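Local atomic coordinates of periplasmic binding protein/LacI transcriptional regulator (Alkaliphilus metalliredigens, PDB entry 3CTP), a protein that probably regulates transcription as a DNA-binding repressor of the LacI family, and here holds beta-D-xylulofuranose in a periplasmic-binding-protein-like fold. Residues A79-E84 / A288-I293; T245-L250 / V255-E260; A249-G254 / L275-T280; I298-I301 / G305-I308. All coordinates share one frame; numbering follows the deposited sequence.

Contact 1: residues A79-E84 / A288-I293; sequences ASVIEE and ALAYTI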
loop_
_atom_site.group_PDB
_atom_site.type_symbol
_atom_site.label_atom_id
_atom_site.label_comp_id
_atom_site.label_asym_id
_atom_site.label_seq_id
_atom_site.Cartn_x
_atom_site.Cartn_y
_atom_site.Cartn_z
ATOM N N ALA A 79 -6.357 -1.196 -7.653
ATOM C CA ALA A 79 -5.793 -0.356 -8.719
ATOM C C ALA A 79 -4.950 -1.203 -9.672
ATOM O O ALA A 79 -4.964 -0.969 -10.895
ATOM C CB ALA A 79 -4.939 0.747 -8.108
ATOM N N SER A 80 -4.197 -2.164 -9.128
ATOM C CA SER A 80 -3.387 -3.020 -10.015
ATOM C C SER A 80 -4.264 -3.819 -10.971
ATOM O O SER A 80 -3.929 -3.982 -12.145
ATOM C CB SER A 80 -2.527 -3.990 -9.195
ATOM O OG SER A 80 -1.532 -3.270 -8.441
ATOM N N VAL A 81 -5.365 -4.363 -10.464
ATOM C CA VAL A 81 -6.198 -5.234 -11.297
ATOM C C VAL A 81 -7.055 -4.406 -12.259
ATOM O O VAL A 81 -7.247 -4.770 -13.413
ATOM C CB VAL A 81 -7.028 -6.191 -10.435
ATOM C CG1 VAL A 81 -7.881 -7.086 -11.318
ATOM C CG2 VAL A 81 -6.092 -7.033 -9.542
ATOM N N ILE A 82 -7.583 -3.260 -11.803
ATOM C CA ILE A 82 -8.270 -2.379 -12.742
ATOM C C ILE A 82 -7.330 -2.001 -13.894
ATOM O O ILE A 82 -7.744 -1.946 -15.049
ATOM C CB ILE A 82 -8.767 -1.122 -12.026
ATOM C CG1 ILE A 82 -9.901 -1.502 -11.057
ATOM C CG2 ILE A 82 -9.292 -0.119 -13.025
ATOM C CD1 ILE A 82 -10.386 -0.367 -10.144
ATOM N N GLU A 83 -6.056 -1.737 -13.583
ATOM C CA GLU A 83 -5.123 -1.370 -14.648
ATOM C C GLU A 83 -5.016 -2.491 -15.685
ATOM O O GLU A 83 -4.987 -2.232 -16.892
ATOM C CB GLU A 83 -3.742 -0.997 -14.094
ATOM C CG GLU A 83 -2.759 -0.682 -15.234
ATOM C CD GLU A 83 -1.948 0.572 -15.017
ATOM O OE1 GLU A 83 -2.163 1.288 -14.010
ATOM O OE2 GLU A 83 -1.102 0.861 -15.896
ATOM N N GLU A 84 -5.000 -3.730 -15.227
ATOM C CA GLU A 84 -4.927 -4.880 -16.154
ATOM C C GLU A 84 -6.137 -4.934 -17.070
ATOM O O GLU A 84 -6.010 -5.125 -18.299
ATOM C CB GLU A 84 -4.853 -6.195 -15.375
ATOM C CG GLU A 84 -3.563 -6.377 -14.600
ATOM C CD GLU A 84 -2.368 -6.791 -15.474
ATOM O OE1 GLU A 84 -2.514 -6.997 -16.711
ATOM O OE2 GLU A 84 -1.281 -6.946 -14.887
ATOM N N ALA A 288 -13.467 -9.777 -10.152
ATOM C CA ALA A 288 -14.814 -9.506 -10.677
ATOM C C ALA A 288 -15.174 -8.019 -10.577
ATOM O O ALA A 288 -15.824 -7.464 -11.479
ATOM C CB ALA A 288 -15.868 -10.346 -9.941
ATOM N N LEU A 289 -14.801 -7.372 -9.474
ATOM C CA LEU A 289 -15.098 -5.940 -9.334
ATOM C C LEU A 289 -14.394 -5.148 -10.426
ATOM O O LEU A 289 -14.996 -4.282 -11.063
ATOM C CB LEU A 289 -14.613 -5.422 -7.979
ATOM C CG LEU A 289 -15.426 -5.924 -6.788
ATOM C CD1 LEU A 289 -14.627 -5.685 -5.498
ATOM C CD2 LEU A 289 -16.790 -5.200 -6.718
ATOM N N ALA A 290 -13.101 -5.435 -10.631
ATOM C CA ALA A 290 -12.320 -4.676 -11.607
ATOM C C ALA A 290 -12.829 -4.917 -13.013
ATOM O O ALA A 290 -12.956 -3.992 -13.817
ATOM C CB ALA A 290 -10.826 -5.085 -11.490
ATOM N N TYR A 291 -13.092 -6.181 -13.341
ATOM C CA TYR A 291 -13.655 -6.514 -14.634
ATOM C C TYR A 291 -14.936 -5.728 -14.888
ATOM O O TYR A 291 -15.130 -5.128 -15.967
ATOM C CB TYR A 291 -13.948 -8.030 -14.713
ATOM C CG TYR A 291 -14.780 -8.430 -15.916
ATOM C CD1 TYR A 291 -14.189 -8.645 -17.137
ATOM C CD2 TYR A 291 -16.157 -8.579 -15.813
ATOM C CE1 TYR A 291 -14.950 -8.990 -18.254
ATOM C CE2 TYR A 291 -16.928 -8.946 -16.924
ATOM C CZ TYR A 291 -16.306 -9.148 -18.130
ATOM O OH TYR A 291 -17.053 -9.518 -19.233
ATOM N N THR A 292 -15.811 -5.726 -13.895
ATOM C CA THR A 292 -17.134 -5.125 -14.036
ATOM C C THR A 292 -17.031 -3.610 -14.193
ATOM O O THR A 292 -17.686 -3.017 -15.026
ATOM C CB THR A 292 -17.994 -5.522 -12.829
ATOM O OG1 THR A 292 -18.145 -6.950 -12.867
ATOM C CG2 THR A 292 -19.388 -4.854 -12.868
ATOM N N ILE A 293 -16.184 -2.988 -13.367
ATOM C CA ILE A 293 -16.033 -1.546 -13.418
ATOM C C ILE A 293 -15.570 -1.139 -14.818
ATOM O O ILE A 293 -16.107 -0.196 -15.426
ATOM C CB ILE A 293 -14.989 -1.117 -12.369
ATOM C CG1 ILE A 293 -15.557 -1.257 -10.949
ATOM C CG2 ILE A 293 -14.447 0.272 -12.652
ATOM C CD1 ILE A 293 -14.499 -1.127 -9.822
#
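A290 meets both V81 and I82, and this small group of apolar carbons makes up most of the contact between helices 73-88 and 286-302. The methyl CB of A290 faces the first helix, lying 3.6 Å from V81 CG1 and 3.7 Å from I82 CG1. The V81 branch reaches it because CG1 stands opposite the backbone N (chi1 -180°). I82 instead carries CG1 beside its own N, and its extended outer chain (chi2 173°) takes the end past the alanine to I293, where the two CD1 methyls stand 4.2 Å apart. Over this part of the helices the axes approach to 8.5 Å, their N-to-C directions inclined by 45°. The alanine methyl at the crossing lets the CA atoms of I82 and A290 come within 4.8 Å of each other.

Polar interactions stay within each helix or lead off to other partners. The hydroxyl OG1 of T292 donates to A288 O at 2.8 Å, on the opposite face of that carbonyl from the donor T292 N, so two hydrogen bonds grip one oxygen. On the first helix, E83 OE2 is hydrogen-bonded to Y108 OH of the second subunit.

The two helices lean on different strands of the mixed sheet, I82 on L93 and I293 on I152. This is helix-to-helix packing in a layer covering the sheet of one subdomain of the binding-protein fold. With only carbon touching carbon across it, the contact depends on burial and shape rather than on directed bonds.

Contact 2: residues T245-L250 / V255-E260; sequences TVMRAL and VSIPQE. With NA (sodium ion), chain D.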
loop_
_atom_site.group_PDB
_atom_site.type_symbol
_atom_site.label_atom_id
_atom_site.label_comp_id
_atom_site.label_asym_id
_atom_site.label_seq_id
_atom_site.Cartn_x
_atom_site.Cartn_y
_atom_site.Cartn_z
ATOM N N THR A 245 -4.278 -3.239 12.652
ATOM C CA THR A 245 -3.891 -2.270 13.700
ATOM C C THR A 245 -4.450 -2.701 15.055
ATOM O O THR A 245 -3.798 -2.565 16.097
ATOM C CB THR A 245 -4.368 -0.819 13.401
ATOM O OG1 THR A 245 -5.814 -0.748 13.517
ATOM C CG2 THR A 245 -3.907 -0.410 12.018
ATOM N N VAL A 246 -5.669 -3.238 15.029
ATOM C CA VAL A 246 -6.291 -3.723 16.270
ATOM C C VAL A 246 -5.493 -4.899 16.826
ATOM O O VAL A 246 -5.217 -4.969 18.017
ATOM C CB VAL A 246 -7.761 -4.135 16.028
ATOM C CG1 VAL A 246 -8.363 -4.851 17.283
ATOM C CG2 VAL A 246 -8.594 -2.920 15.608
ATOM N N MET A 247 -5.116 -5.838 15.969
ATOM C CA MET A 247 -4.350 -6.988 16.447
ATOM C C MET A 247 -2.993 -6.530 16.987
ATOM O O MET A 247 -2.487 -7.118 17.953
ATOM C CB MET A 247 -4.147 -7.977 15.301
ATOM C CG MET A 247 -5.433 -8.738 14.942
ATOM S SD MET A 247 -5.350 -9.900 13.513
ATOM C CE MET A 247 -4.030 -11.032 14.021
ATOM N N ARG A 248 -2.384 -5.533 16.343
ATOM C CA ARG A 248 -1.080 -5.026 16.831
ATOM C C ARG A 248 -1.228 -4.505 18.253
ATOM O O ARG A 248 -0.385 -4.780 19.130
ATOM C CB ARG A 248 -0.570 -3.892 15.936
ATOM C CG ARG A 248 0.445 -2.921 16.638
ATOM C CD ARG A 248 0.878 -1.825 15.645
ATOM N NE ARG A 248 1.887 -0.895 16.155
ATOM C CZ ARG A 248 1.599 0.274 16.708
ATOM N NH1 ARG A 248 0.335 0.641 16.848
ATOM N NH2 ARG A 248 2.581 1.078 17.120
ATOM N N ALA A 249 -2.305 -3.760 18.491
ATOM C CA ALA A 249 -2.556 -3.214 19.832
ATOM C C ALA A 249 -2.778 -4.323 20.838
ATOM O O ALA A 249 -2.281 -4.253 21.957
ATOM C CB ALA A 249 -3.739 -2.280 19.824
ATOM N N LEU A 250 -3.549 -5.336 20.457
ATOM C CA LEU A 250 -3.790 -6.481 21.356
ATOM C C LEU A 250 -2.491 -7.223 21.647
ATOM O O LEU A 250 -2.213 -7.578 22.816
ATOM C CB LEU A 250 -4.827 -7.430 20.730
ATOM C CG LEU A 250 -6.270 -6.909 20.723
ATOM C CD1 LEU A 250 -7.161 -7.750 19.830
ATOM C CD2 LEU A 250 -6.857 -6.845 22.145
ATOM N N VAL A 255 -1.992 -10.142 24.476
ATOM C CA VAL A 255 -3.229 -10.887 24.226
ATOM C C VAL A 255 -2.985 -12.000 23.216
ATOM O O VAL A 255 -2.270 -11.800 22.228
ATOM C CB VAL A 255 -4.363 -9.929 23.748
ATOM C CG1 VAL A 255 -5.585 -10.702 23.274
ATOM C CG2 VAL A 255 -4.759 -8.999 24.867
ATOM N N SER A 256 -3.556 -13.183 23.474
ATOM C CA SER A 256 -3.386 -14.315 22.583
ATOM C C SER A 256 -4.600 -14.415 21.684
ATOM O O SER A 256 -5.732 -14.447 22.153
ATOM C CB SER A 256 -3.213 -15.629 23.368
ATOM O OG SER A 256 -1.882 -15.725 23.857
ATOM N N ILE A 257 -4.349 -14.443 20.381
ATOM C CA ILE A 257 -5.405 -14.592 19.380
ATOM C C ILE A 257 -5.126 -15.915 18.674
ATOM O O ILE A 257 -4.011 -16.139 18.214
ATOM C CB ILE A 257 -5.317 -13.432 18.372
ATOM C CG1 ILE A 257 -5.539 -12.092 19.086
ATOM C CG2 ILE A 257 -6.334 -13.590 17.247
ATOM C CD1 ILE A 257 -5.062 -10.880 18.266
ATOM N N PRO A 258 -6.136 -16.789 18.568
ATOM C CA PRO A 258 -7.546 -16.604 18.910
ATOM C C PRO A 258 -7.938 -17.131 20.291
ATOM O O PRO A 258 -9.129 -17.167 20.609
ATOM C CB PRO A 258 -8.246 -17.490 17.878
ATOM C CG PRO A 258 -7.304 -18.641 17.702
ATOM C CD PRO A 258 -5.915 -18.065 17.857
ATOM N N GLN A 259 -6.953 -17.551 21.087
ATOM C CA GLN A 259 -7.245 -18.182 22.387
ATOM C C GLN A 259 -8.054 -17.288 23.321
ATOM O O GLN A 259 -8.940 -17.763 24.041
ATOM C CB GLN A 259 -5.947 -18.584 23.090
ATOM C CG GLN A 259 -5.189 -19.700 22.402
ATOM C CD GLN A 259 -4.129 -19.192 21.450
ATOM O OE1 GLN A 259 -4.272 -18.130 20.847
ATOM N NE2 GLN A 259 -3.038 -19.955 21.317
ATOM N N GLU A 260 -7.748 -15.997 23.319
ATOM C CA GLU A 260 -8.410 -15.087 24.234
ATOM C C GLU A 260 -9.471 -14.244 23.538
ATOM O O GLU A 260 -10.451 -13.819 24.157
ATOM C CB GLU A 260 -7.375 -14.170 24.866
ATOM C CG GLU A 260 -6.466 -14.929 25.825
ATOM C CD GLU A 260 -5.589 -14.014 26.626
ATOM O OE1 GLU A 260 -4.631 -13.456 26.066
ATOM O OE2 GLU A 260 -5.846 -13.880 27.845
HETATM NA NA NA D . -11.823 -12.661 25.508
HETATM O O HOH W 1 -11.199 -13.325 27.555
HETATM O O HOH W 2 -13.389 -14.245 25.822
#
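V255 N donates to L250 O (3.1 Å, N-H...O angle 160°), lying above the plane of that carbonyl rather than on a lone pair, as the chain turns back at the C-terminal end of helix 240-252. This is the outer bond of a Schellman motif, with G254 as its positive-phi C-prime residue, and it brings the loop back against the last turns of the helix.

The side chains complete the turn with the apolar contact that often accompanies this motif. CB of L250 and CB of V255 are 3.9 Å apart, and V255 CG2 lies beside L250 CD2. Two residues further on, I257 points back at the helix; with CG1 beside its backbone N (chi1 -62°) and an extended end (chi2 163°), its CD1 comes 4.1 Å from L250 CD1 and 4.0 Å from M247 CG. The L250 and I257 chains meet at about a right angle, rather than alongside. M247 turns its CG toward the loop although its CB is not aimed there. L250 and I257 both also rest on I263 of the strand that follows.

Beyond I257 comes the cis peptide before P258, and the loop then folds on itself. E260 N donates to S256 O, while S256 N returns a bond to E260 OE1, reaching the carboxylate oxygen on its anti lone pair. These two bonds are consistent with fixing the turn from which E260 O reaches a sodium ion, also bound by V230 O and Y232 O; E260 O sits 2.2 Å from the metal, as do two waters.

Contact 3: residues A249-G254 / L275-T280; sequences ALKKRG and LYPSLT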
loop_
_atom_site.group_PDB
_atom_site.type_symbol
_atom_site.label_atom_id
_atom_site.label_comp_id
_atom_site.label_asym_id
_atom_site.label_seq_id
_atom_site.Cartn_x
_atom_site.Cartn_y
_atom_site.Cartn_z
ATOM N N ALA A 249 -2.305 -3.760 18.491
ATOM C CA ALA A 249 -2.556 -3.214 19.832
ATOM C C ALA A 249 -2.778 -4.323 20.838
ATOM O O ALA A 249 -2.281 -4.253 21.957
ATOM C CB ALA A 249 -3.739 -2.280 19.824
ATOM N N LEU A 250 -3.549 -5.336 20.457
ATOM C CA LEU A 250 -3.790 -6.481 21.356
ATOM C C LEU A 250 -2.491 -7.223 21.647
ATOM O O LEU A 250 -2.213 -7.578 22.816
ATOM C CB LEU A 250 -4.827 -7.430 20.730
ATOM C CG LEU A 250 -6.270 -6.909 20.723
ATOM C CD1 LEU A 250 -7.161 -7.750 19.830
ATOM C CD2 LEU A 250 -6.857 -6.845 22.145
ATOM N N LYS A 251 -1.676 -7.450 20.606
ATOM C CA LYS A 251 -0.390 -8.149 20.796
ATOM C C LYS A 251 0.523 -7.381 21.766
ATOM O O LYS A 251 1.234 -7.994 22.596
ATOM C CB LYS A 251 0.323 -8.346 19.441
ATOM C CG LYS A 251 -0.275 -9.429 18.553
ATOM C CD LYS A 251 0.364 -9.358 17.166
ATOM C CE LYS A 251 -0.120 -10.462 16.243
ATOM N NZ LYS A 251 0.652 -10.437 14.952
ATOM N N LYS A 252 0.529 -6.054 21.670
ATOM C CA LYS A 252 1.375 -5.241 22.555
ATOM C C LYS A 252 0.990 -5.460 24.016
ATOM O O LYS A 252 1.815 -5.271 24.922
ATOM C CB LYS A 252 1.257 -3.761 22.214
ATOM C CG LYS A 252 1.851 -3.353 20.874
ATOM C CD LYS A 252 3.327 -3.690 20.790
ATOM C CE LYS A 252 4.026 -2.833 19.748
ATOM N NZ LYS A 252 5.331 -3.425 19.337
ATOM N N ARG A 253 -0.254 -5.860 24.251
ATOM C CA ARG A 253 -0.736 -6.067 25.616
ATOM C C ARG A 253 -0.623 -7.534 26.002
ATOM O O ARG A 253 -1.149 -7.940 27.029
ATOM C CB ARG A 253 -2.202 -5.660 25.771
ATOM C CG ARG A 253 -2.708 -4.547 24.901
ATOM C CD ARG A 253 -3.195 -3.373 25.725
ATOM N NE ARG A 253 -3.803 -3.747 26.997
ATOM C CZ ARG A 253 -3.875 -2.928 28.044
ATOM N NH1 ARG A 253 -3.382 -1.699 27.956
ATOM N NH2 ARG A 253 -4.436 -3.331 29.175
ATOM N N GLY A 254 0.007 -8.342 25.162
ATOM C CA GLY A 254 0.185 -9.757 25.475
ATOM C C GLY A 254 -1.028 -10.634 25.254
ATOM O O GLY A 254 -1.093 -11.757 25.763
ATOM N N LEU A 275 0.423 -10.996 7.772
ATOM C CA LEU A 275 0.562 -11.046 9.246
ATOM C C LEU A 275 0.078 -12.345 9.961
ATOM O O LEU A 275 -0.493 -13.223 9.341
ATOM C CB LEU A 275 -0.128 -9.846 9.892
ATOM C CG LEU A 275 -1.656 -9.726 9.677
ATOM C CD1 LEU A 275 -2.421 -11.030 9.911
ATOM C CD2 LEU A 275 -2.209 -8.673 10.576
ATOM N N TYR A 276 0.285 -12.412 11.284
ATOM C CA TYR A 276 0.216 -13.676 12.047
ATOM C C TYR A 276 -0.363 -13.488 13.445
ATOM O O TYR A 276 0.008 -12.551 14.158
ATOM C CB TYR A 276 1.631 -14.256 12.153
ATOM C CG TYR A 276 1.752 -15.488 13.016
ATOM C CD1 TYR A 276 1.932 -16.738 12.445
ATOM C CD2 TYR A 276 1.697 -15.397 14.397
ATOM C CE1 TYR A 276 2.045 -17.880 13.227
ATOM C CE2 TYR A 276 1.813 -16.531 15.192
ATOM C CZ TYR A 276 1.987 -17.769 14.597
ATOM O OH TYR A 276 2.104 -18.895 15.379
ATOM N N PRO A 277 -1.302 -14.354 13.841
ATOM C CA PRO A 277 -1.847 -15.405 12.992
ATOM C C PRO A 277 -2.583 -14.780 11.812
ATOM O O PRO A 277 -3.003 -13.625 11.896
ATOM C CB PRO A 277 -2.822 -16.149 13.916
ATOM C CG PRO A 277 -3.136 -15.208 15.006
ATOM C CD PRO A 277 -1.975 -14.278 15.150
ATOM N N SER A 278 -2.726 -15.537 10.727
ATOM C CA SER A 278 -3.392 -15.024 9.538
ATOM C C SER A 278 -4.876 -14.775 9.809
ATOM O O SER A 278 -5.496 -15.466 10.605
ATOM C CB SER A 278 -3.221 -15.972 8.369
ATOM O OG SER A 278 -3.683 -17.271 8.763
ATOM N N LEU A 279 -5.424 -13.784 9.108
ATOM C CA LEU A 279 -6.696 -13.169 9.472
ATOM C C LEU A 279 -7.899 -13.803 8.777
ATOM O O LEU A 279 -7.990 -13.805 7.549
ATOM C CB LEU A 279 -6.633 -11.683 9.069
ATOM C CG LEU A 279 -7.864 -10.823 9.323
ATOM C CD1 LEU A 279 -8.175 -10.721 10.795
ATOM C CD2 LEU A 279 -7.569 -9.437 8.777
ATOM N N THR A 280 -8.850 -14.310 9.554
ATOM C CA THR A 280 -10.141 -14.695 8.992
ATOM C C THR A 280 -10.828 -13.441 8.471
ATOM O O THR A 280 -10.770 -12.373 9.107
ATOM C CB THR A 280 -11.000 -15.333 10.071
ATOM O OG1 THR A 280 -10.366 -16.551 10.479
ATOM C CG2 THR A 280 -12.416 -15.610 9.557
#
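The flat cis peptide joining Y276 to P277 presents its carbonyl oxygen to the end of K251, whereas the phenol ring of Y276 only turns an edge, its CG-CD2 side, toward the ammonium without touching it; the ring face is not over NZ. The nearest atom of that tyrosine side chain is CB, 4.8 Å from K251 NZ, and the ring extends beyond it. The proline ring comes up with its CD atom, 4.4 Å from K251 CE, a loose approach.

K251 therefore does its touching through the last two atoms of the chain. Its CG lies beside the backbone N (chi1 -74°) and everything beyond CG is extended, which carries the ammonium far enough to span a backbone separation of 10.4 Å between the CA atoms of K251 and Y276. NZ is modelled 2.3 Å from Y276 O. That is too short for a normal hydrogen bond, so the exact placing of the lysine tip is doubtful, although an ammonium beside a peptide carbonyl is chemically reasonable.

The lysine belongs to the last turn of helix 240-252, where G254 N donates to K251 O at 2.9 Å within the Schellman ending. The loop 275-280 follows the short helix 271-274 and leads into strand 281-283; S278 N, further along the loop, is bonded to E321 OE1. K251 also packs on Y276 of the second subunit, and Y276 on K251 of that subunit, placing the contact at the subunit interface.

If the lysine is held as modelled, a positive charge would lie against the negative end of a peptide dipole, a polar tie between helix end and loop with little apolar burial.

Contact 4: residues I298-I301 / G305-I308; sequences IKII and GVLI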
loop_
_atom_site.group_PDB
_atom_site.type_symbol
_atom_site.label_atom_id
_atom_site.label_comp_id
_atom_site.label_asym_id
_atom_site.label_seq_id
_atom_site.Cartn_x
_atom_site.Cartn_y
_atom_site.Cartn_z
ATOM N N ILE A 298 -16.539 1.233 -20.097
ATOM C CA ILE A 298 -16.340 1.218 -21.545
ATOM C C ILE A 298 -17.692 1.286 -22.289
ATOM O O ILE A 298 -17.810 1.916 -23.346
ATOM C CB ILE A 298 -15.562 -0.024 -21.974
ATOM C CG1 ILE A 298 -14.093 0.067 -21.573
ATOM C CG2 ILE A 298 -15.722 -0.278 -23.486
ATOM C CD1 ILE A 298 -13.429 1.296 -22.033
ATOM N N LYS A 299 -18.724 0.659 -21.732
ATOM C CA LYS A 299 -20.069 0.830 -22.339
ATOM C C LYS A 299 -20.491 2.287 -22.366
ATOM O O LYS A 299 -21.013 2.784 -23.390
ATOM C CB LYS A 299 -21.138 0.018 -21.581
ATOM C CG LYS A 299 -21.040 -1.450 -21.802
ATOM C CD LYS A 299 -22.237 -2.145 -21.142
ATOM C CE LYS A 299 -21.927 -3.591 -20.883
ATOM N NZ LYS A 299 -21.831 -4.322 -22.154
ATOM N N ILE A 300 -20.294 2.986 -21.254
ATOM C CA ILE A 300 -20.675 4.385 -21.191
ATOM C C ILE A 300 -19.807 5.176 -22.180
ATOM O O ILE A 300 -20.316 6.005 -22.931
ATOM C CB ILE A 300 -20.560 5.002 -19.775
ATOM C CG1 ILE A 300 -21.369 4.218 -18.726
ATOM C CG2 ILE A 300 -21.010 6.471 -19.781
ATOM C CD1 ILE A 300 -22.847 4.205 -19.003
ATOM N N ILE A 301 -18.496 4.911 -22.192
ATOM C CA ILE A 301 -17.626 5.636 -23.117
ATOM C C ILE A 301 -18.081 5.478 -24.558
ATOM O O ILE A 301 -18.062 6.444 -25.343
ATOM C CB ILE A 301 -16.156 5.158 -22.982
ATOM C CG1 ILE A 301 -15.577 5.618 -21.641
ATOM C CG2 ILE A 301 -15.317 5.626 -24.208
ATOM C CD1 ILE A 301 -14.210 4.955 -21.333
ATOM N N GLY A 305 -25.904 0.658 -24.772
ATOM C CA GLY A 305 -27.018 0.628 -23.857
ATOM C C GLY A 305 -26.700 -0.182 -22.631
ATOM O O GLY A 305 -26.164 -1.292 -22.712
ATOM N N VAL A 306 -27.067 0.372 -21.483
ATOM C CA VAL A 306 -26.928 -0.336 -20.218
ATOM C C VAL A 306 -27.872 0.293 -19.217
ATOM O O VAL A 306 -27.963 1.511 -19.151
ATOM C CB VAL A 306 -25.466 -0.331 -19.696
ATOM C CG1 VAL A 306 -24.928 1.039 -19.634
ATOM C CG2 VAL A 306 -25.351 -0.996 -18.330
ATOM N N LEU A 307 -28.584 -0.529 -18.452
ATOM C CA LEU A 307 -29.464 -0.010 -17.406
ATOM C C LEU A 307 -28.594 0.531 -16.281
ATOM O O LEU A 307 -27.695 -0.169 -15.803
ATOM C CB LEU A 307 -30.364 -1.138 -16.875
ATOM C CG LEU A 307 -31.293 -0.748 -15.723
ATOM C CD1 LEU A 307 -32.224 0.358 -16.124
ATOM C CD2 LEU A 307 -32.089 -1.947 -15.201
ATOM N N ILE A 308 -28.850 1.769 -15.853
ATOM C CA ILE A 308 -28.064 2.347 -14.758
ATOM C C ILE A 308 -28.617 1.868 -13.435
ATOM O O ILE A 308 -29.630 2.388 -12.963
ATOM C CB ILE A 308 -28.091 3.886 -14.860
ATOM C CG1 ILE A 308 -27.616 4.322 -16.230
ATOM C CG2 ILE A 308 -27.257 4.507 -13.757
ATOM C CD1 ILE A 308 -26.284 3.857 -16.550
HETATM O O HOH W 3 -25.035 -3.698 -23.263
#
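I300 and V306 make the closest touch here, with I300 CD1 3.8 Å from V306 CG1 and the two side chains nearly perpendicular. The same CD1 methyl lies 4.2 Å from I308 CD1, so one isoleucine tip of helix 286-302 serves two residues of the loop that follows it. V306 also receives the aliphatic part of K299, whose CD stands 4.0 Å from V306 CB as the chain passes obliquely across the valine.

Torsions account for both approaches. V306 holds CG1 between its backbone N and carbonyl carbon (chi1 53°), the crowded position, and this turns the branch to the isoleucine. K299 runs out with little bending until chi4 (-69°), where the ammonium swings off the valine. There a water bridges the segments: it donates to G305 O at 2.7 Å and accepts a weak bond from K299 NZ at 3.4 Å.

Around this first shell, I300 packs on P137 and I308 on I150, so this pair is backed by neighbouring loops, while K299 packs on E304. Several of these residues also touch a crystal neighbour, which may influence their conformation.

The contact is thus a helix end packed against the loop that returns from it toward strand 311-318: carbon packing gives it its shape, and a weak water-mediated link joins the lysine charge to the backbone.

Contacts 2 and 3 form one neighbourhood: they share A249 and L250, their centres are 4 Å apart, and I257 O packs 3.5 Å from P277 CG. Both lie toward one end of the elongated molecule, with the sodium ion at the edge of contact 2. Contact 1 sits across the chain's centre from contact 2, about 33 Å between centres, and contact 4 follows it along helix 286-302, about 17 Å away centre to centre. The sugar lies between the two ends; the side chain of I293 is about 11 Å from the bound beta-D-xylulofuranose. Contacts 1, 2 and 3 all touch the second subunit, whereas contact 4 touches no other chain of the assembly.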